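Local coordinates for protein serine protease pet (Escherichia coli, PDB 4OM9) that is a secreted autotransporter enterotoxin of enteroaggregative E. coli, a serine protease that probably cleaves the host cytoskeletal protein alpha-fodrin, at residues T450-S464 and Y473-H485. Numbering follows the deposited sequence.
Sequences TTITNSNTTKESVLS and YHGNVDGNVRLEH
Asn454 and Asn480 run alongside each other in the same direction, their amide planes tilted by just 14°, at the corner where two successive turns of the right-handed parallel beta-helix stack. Asn454 ND2 gives one hydrogen to Asn480 O (2.7 Å) and the other to Lys459 O, both in its amide plane, while its OD1 accepts from Asn456 N, an Asx turn, and from Gly435 N of the preceding turn. Asn480, its CG anti to the backbone N (chi1 -172°), sends ND2 into the longer loop of the neighbouring turn, where Asn456 O takes a nearly straight bond of 2.8 Å. Asn480 O also accepts from Ser461 N, starting the parallel pairing of 461-464 with 481-485. On the inner face, Leu463 is wedged among Val477, Val481 and Leu483, its CD2 4.0 Å from Val477 CG2. Outside, Val462 CG1 lies against the carboxylate of Glu484, 3.6 Å from CD, and a water joins Glu484 OE1 to Ser464 OG. Between strands 451-453 and 476-477, Asn476 ND2 donates a nearly straight hydrogen bond to Thr451 OG1 (3.1 Å), with Asn476 OD1 bound to Asp501 N in the next turn. Ile452 N (3.0 Å) and Tyr473 OH (2.6 Å) both bond to Asn476 O, one from each side of its carbonyl plane.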
loop_
_atom_site.group_PDB
_atom_site.type_symbol
_atom_site.label_atom_id
_atom_site.label_comp_id
_atom_site.label_asym_id
_atom_site.label_seq_id
_atom_site.Cartn_x
_atom_site.Cartn_y
_atom_site.Cartn_z
ATOM N N THR A 450 8.187 9.506 3.329
ATOM C CA THR A 450 8.126 10.729 2.538
ATOM C C THR A 450 6.736 10.964 1.931
ATOM O O THR A 450 6.125 10.052 1.355
ATOM C CB THR A 450 9.162 10.701 1.383
ATOM O OG1 THR A 450 10.482 10.644 1.925
ATOM C CG2 THR A 450 9.029 11.921 0.488
ATOM N N THR A 451 6.244 12.191 2.060
ATOM C CA THR A 451 5.014 12.578 1.405
ATOM C C THR A 451 5.180 13.949 0.744
ATOM O O THR A 451 5.789 14.879 1.308
ATOM C CB THR A 451 3.837 12.624 2.385
ATOM O OG1 THR A 451 3.787 11.397 3.125
ATOM C CG2 THR A 451 2.514 12.827 1.626
ATOM N N ILE A 452 4.667 14.050 -0.475
ATOM C CA ILE A 452 4.588 15.323 -1.176
ATOM C C ILE A 452 3.149 15.730 -1.105
ATOM O O ILE A 452 2.273 14.960 -1.468
ATOM C CB ILE A 452 5.076 15.212 -2.619
ATOM C CG1 ILE A 452 6.578 14.885 -2.620
ATOM C CG2 ILE A 452 4.754 16.487 -3.403
ATOM C CD1 ILE A 452 7.174 14.614 -3.993
ATOM N N THR A 453 2.899 16.917 -0.581
ATOM C CA THR A 453 1.536 17.359 -0.330
ATOM C C THR A 453 1.297 18.781 -0.817
ATOM O O THR A 453 2.178 19.416 -1.398
ATOM C CB THR A 453 1.203 17.299 1.172
ATOM O OG1 THR A 453 -0.212 17.457 1.340
ATOM C CG2 THR A 453 1.955 18.433 1.947
ATOM N N ASN A 454 0.095 19.283 -0.581
ATOM C CA ASN A 454 -0.167 20.693 -0.783
ATOM C C ASN A 454 -1.265 21.173 0.149
ATOM O O ASN A 454 -2.434 20.846 -0.042
ATOM C CB ASN A 454 -0.544 20.985 -2.224
ATOM C CG ASN A 454 -1.029 22.409 -2.411
ATOM O OD1 ASN A 454 -0.541 23.321 -1.753
ATOM N ND2 ASN A 454 -2.021 22.603 -3.283
ATOM N N SER A 455 -0.866 21.950 1.155
ATOM C CA SER A 455 -1.751 22.385 2.223
ATOM C C SER A 455 -2.608 23.568 1.806
ATOM O O SER A 455 -3.481 24.006 2.549
ATOM C CB SER A 455 -0.923 22.743 3.476
ATOM O OG SER A 455 0.003 23.800 3.223
ATOM N N ASN A 456 -2.342 24.109 0.623
ATOM C CA ASN A 456 -3.129 25.238 0.112
ATOM C C ASN A 456 -4.429 24.731 -0.509
ATOM O O ASN A 456 -4.411 24.091 -1.554
ATOM C CB ASN A 456 -2.327 26.045 -0.910
ATOM C CG ASN A 456 -2.960 27.390 -1.226
ATOM O OD1 ASN A 456 -4.185 27.535 -1.257
ATOM N ND2 ASN A 456 -2.117 28.386 -1.469
ATOM N N THR A 457 -5.554 25.018 0.131
ATOM C CA THR A 457 -6.811 24.411 -0.281
ATOM C C THR A 457 -7.493 25.168 -1.418
ATOM O O THR A 457 -8.560 24.760 -1.872
ATOM C CB THR A 457 -7.809 24.306 0.905
ATOM O OG1 THR A 457 -8.240 25.613 1.300
ATOM C CG2 THR A 457 -7.167 23.615 2.092
ATOM N N THR A 458 -6.890 26.257 -1.881
ATOM C CA THR A 458 -7.569 27.105 -2.852
ATOM C C THR A 458 -6.821 27.204 -4.172
ATOM O O THR A 458 -7.346 27.718 -5.148
ATOM C CB THR A 458 -7.780 28.530 -2.300
ATOM O OG1 THR A 458 -6.520 29.082 -1.899
ATOM C CG2 THR A 458 -8.734 28.514 -1.112
ATOM N N LYS A 459 -5.586 26.727 -4.188
ATOM C CA LYS A 459 -4.794 26.715 -5.404
ATOM C C LYS A 459 -4.093 25.370 -5.510
ATOM O O LYS A 459 -3.225 25.033 -4.701
ATOM C CB LYS A 459 -3.780 27.853 -5.421
ATOM C CG LYS A 459 -2.828 27.820 -6.603
ATOM C CD LYS A 459 -1.979 29.111 -6.660
ATOM C CE LYS A 459 -1.244 29.237 -8.008
ATOM N NZ LYS A 459 -2.076 28.702 -9.155
ATOM N N GLU A 460 -4.492 24.597 -6.507
ATOM C CA GLU A 460 -4.017 23.232 -6.629
ATOM C C GLU A 460 -2.601 23.229 -7.170
ATOM O O GLU A 460 -2.255 24.063 -8.011
ATOM C CB GLU A 460 -4.963 22.414 -7.521
ATOM C CG GLU A 460 -4.281 21.455 -8.451
ATOM C CD GLU A 460 -5.288 20.669 -9.273
ATOM O OE1 GLU A 460 -5.509 21.023 -10.459
ATOM O OE2 GLU A 460 -5.870 19.708 -8.727
ATOM N N SER A 461 -1.793 22.298 -6.663
ATOM C CA SER A 461 -0.409 22.139 -7.072
ATOM C C SER A 461 -0.276 21.022 -8.084
ATOM O O SER A 461 -0.708 19.893 -7.840
ATOM C CB SER A 461 0.493 21.835 -5.865
ATOM O OG SER A 461 0.771 22.986 -5.076
ATOM N N VAL A 462 0.340 21.322 -9.221
ATOM C CA VAL A 462 0.607 20.271 -10.192
ATOM C C VAL A 462 1.968 19.684 -9.900
ATOM O O VAL A 462 2.980 20.389 -9.929
ATOM C CB VAL A 462 0.584 20.767 -11.640
ATOM C CG1 VAL A 462 0.895 19.607 -12.585
ATOM C CG2 VAL A 462 -0.749 21.392 -11.969
ATOM N N LEU A 463 1.985 18.390 -9.595
ATOM C CA LEU A 463 3.231 17.668 -9.416
ATOM C C LEU A 463 3.549 16.863 -10.683
ATOM O O LEU A 463 2.837 15.924 -11.030
ATOM C CB LEU A 463 3.138 16.768 -8.193
ATOM C CG LEU A 463 4.205 15.687 -8.037
ATOM C CD1 LEU A 463 5.564 16.331 -7.839
ATOM C CD2 LEU A 463 3.870 14.783 -6.870
ATOM N N SER A 464 4.610 17.249 -11.379
ATOM C CA SER A 464 5.002 16.572 -12.604
ATOM C C SER A 464 6.201 15.650 -12.361
ATOM O O SER A 464 7.219 16.053 -11.773
ATOM C CB SER A 464 5.328 17.602 -13.700
ATOM O OG SER A 464 4.237 18.495 -13.932
ATOM N N TYR A 473 8.801 5.673 -7.319
ATOM C CA TYR A 473 8.593 6.609 -6.229
ATOM C C TYR A 473 8.099 5.796 -5.048
ATOM O O TYR A 473 7.025 5.173 -5.124
ATOM C CB TYR A 473 7.596 7.710 -6.611
ATOM C CG TYR A 473 7.265 8.667 -5.482
ATOM C CD1 TYR A 473 8.283 9.315 -4.760
ATOM C CD2 TYR A 473 5.939 8.948 -5.150
ATOM C CE1 TYR A 473 7.980 10.192 -3.732
ATOM C CE2 TYR A 473 5.624 9.819 -4.123
ATOM C CZ TYR A 473 6.647 10.448 -3.418
ATOM O OH TYR A 473 6.333 11.312 -2.387
ATOM N N HIS A 474 8.912 5.757 -3.988
ATOM C CA HIS A 474 8.595 5.031 -2.770
ATOM C C HIS A 474 7.736 5.861 -1.803
ATOM O O HIS A 474 7.213 5.330 -0.829
ATOM C CB HIS A 474 9.872 4.605 -2.044
ATOM C CG HIS A 474 10.643 3.493 -2.705
ATOM N ND1 HIS A 474 10.102 2.249 -2.971
ATOM C CD2 HIS A 474 11.951 3.423 -3.060
ATOM C CE1 HIS A 474 11.035 1.473 -3.507
ATOM N NE2 HIS A 474 12.160 2.160 -3.569
ATOM N N GLY A 475 7.620 7.167 -2.044
ATOM C CA GLY A 475 6.930 8.054 -1.113
ATOM C C GLY A 475 5.438 8.205 -1.378
ATOM O O GLY A 475 4.866 7.495 -2.219
ATOM N N ASN A 476 4.793 9.143 -0.688
ATOM C CA ASN A 476 3.359 9.338 -0.881
ATOM C C ASN A 476 2.973 10.674 -1.535
ATOM O O ASN A 476 3.814 11.542 -1.774
ATOM C CB ASN A 476 2.621 9.216 0.448
ATOM C CG ASN A 476 3.107 8.053 1.274
ATOM O OD1 ASN A 476 2.943 6.897 0.887
ATOM N ND2 ASN A 476 3.716 8.353 2.430
ATOM N N VAL A 477 1.683 10.793 -1.837
ATOM C CA VAL A 477 1.060 12.023 -2.275
ATOM C C VAL A 477 -0.276 12.178 -1.561
ATOM O O VAL A 477 -1.094 11.245 -1.532
ATOM C CB VAL A 477 0.806 12.054 -3.818
ATOM C CG1 VAL A 477 0.044 13.319 -4.210
ATOM C CG2 VAL A 477 2.104 11.953 -4.588
ATOM N N ASP A 478 -0.521 13.351 -0.996
ATOM C CA ASP A 478 -1.873 13.666 -0.574
ATOM C C ASP A 478 -2.059 15.178 -0.610
ATOM O O ASP A 478 -1.209 15.897 -1.126
ATOM C CB ASP A 478 -2.184 13.070 0.809
ATOM C CG ASP A 478 -1.418 13.740 1.942
ATOM O OD1 ASP A 478 -0.744 14.769 1.737
ATOM O OD2 ASP A 478 -1.511 13.234 3.074
ATOM N N GLY A 479 -3.174 15.654 -0.071
ATOM C CA GLY A 479 -3.504 17.061 -0.166
ATOM C C GLY A 479 -3.974 17.496 -1.546
ATOM O O GLY A 479 -4.371 16.675 -2.383
ATOM N N ASN A 480 -3.907 18.804 -1.777
ATOM C CA ASN A 480 -4.483 19.435 -2.957
ATOM C C ASN A 480 -3.533 19.399 -4.151
ATOM O O ASN A 480 -3.026 20.432 -4.585
ATOM C CB ASN A 480 -4.878 20.877 -2.626
ATOM C CG ASN A 480 -5.670 21.541 -3.739
ATOM O OD1 ASN A 480 -6.266 20.868 -4.578
ATOM N ND2 ASN A 480 -5.679 22.875 -3.750
ATOM N N VAL A 481 -3.319 18.199 -4.685
ATOM C CA VAL A 481 -2.310 17.974 -5.709
ATOM C C VAL A 481 -2.913 17.342 -6.982
ATOM O O VAL A 481 -3.894 16.600 -6.925
ATOM C CB VAL A 481 -1.184 17.067 -5.158
ATOM C CG1 VAL A 481 -0.142 16.761 -6.209
ATOM C CG2 VAL A 481 -0.523 17.690 -3.897
ATOM N N ARG A 482 -2.334 17.655 -8.130
ATOM C CA ARG A 482 -2.607 16.904 -9.344
ATOM C C ARG A 482 -1.285 16.342 -9.812
ATOM O O ARG A 482 -0.274 17.051 -9.792
ATOM C CB ARG A 482 -3.251 17.776 -10.418
ATOM C CG ARG A 482 -3.080 17.274 -11.831
ATOM C CD ARG A 482 -3.679 18.285 -12.799
ATOM N NE ARG A 482 -3.401 17.977 -14.199
ATOM C CZ ARG A 482 -4.231 17.323 -15.006
ATOM N NH1 ARG A 482 -5.401 16.878 -14.558
ATOM N NH2 ARG A 482 -3.890 17.115 -16.271
ATOM N N LEU A 483 -1.292 15.064 -10.200
ATOM C CA LEU A 483 -0.075 14.370 -10.607
ATOM C C LEU A 483 -0.056 14.126 -12.100
ATOM O O LEU A 483 -1.013 13.571 -12.626
ATOM C CB LEU A 483 0.044 13.039 -9.885
ATOM C CG LEU A 483 1.190 12.114 -10.303
ATOM C CD1 LEU A 483 2.525 12.751 -10.053
ATOM C CD2 LEU A 483 1.125 10.837 -9.523
ATOM N N GLU A 484 1.033 14.510 -12.767
ATOM C CA GLU A 484 1.157 14.329 -14.204
ATOM C C GLU A 484 2.417 13.579 -14.603
ATOM O O GLU A 484 3.508 13.937 -14.206
ATOM C CB GLU A 484 1.122 15.690 -14.928
ATOM C CG GLU A 484 -0.156 16.455 -14.699
ATOM C CD GLU A 484 -0.239 17.747 -15.477
ATOM O OE1 GLU A 484 0.730 18.092 -16.183
ATOM O OE2 GLU A 484 -1.285 18.428 -15.376
ATOM N N HIS A 485 2.271 12.549 -15.420
ATOM C CA HIS A 485 3.426 11.867 -15.996
ATOM C C HIS A 485 3.344 12.033 -17.530
ATOM O O HIS A 485 2.910 11.128 -18.218
ATOM C CB HIS A 485 3.423 10.398 -15.552
ATOM C CG HIS A 485 4.561 9.577 -16.070
ATOM N ND1 HIS A 485 5.870 10.003 -16.044
ATOM C CD2 HIS A 485 4.588 8.327 -16.587
ATOM C CE1 HIS A 485 6.651 9.061 -16.535
ATOM N NE2 HIS A 485 5.899 8.031 -16.872
HETATM O O HOH W 1 3.528 17.725 -16.728
#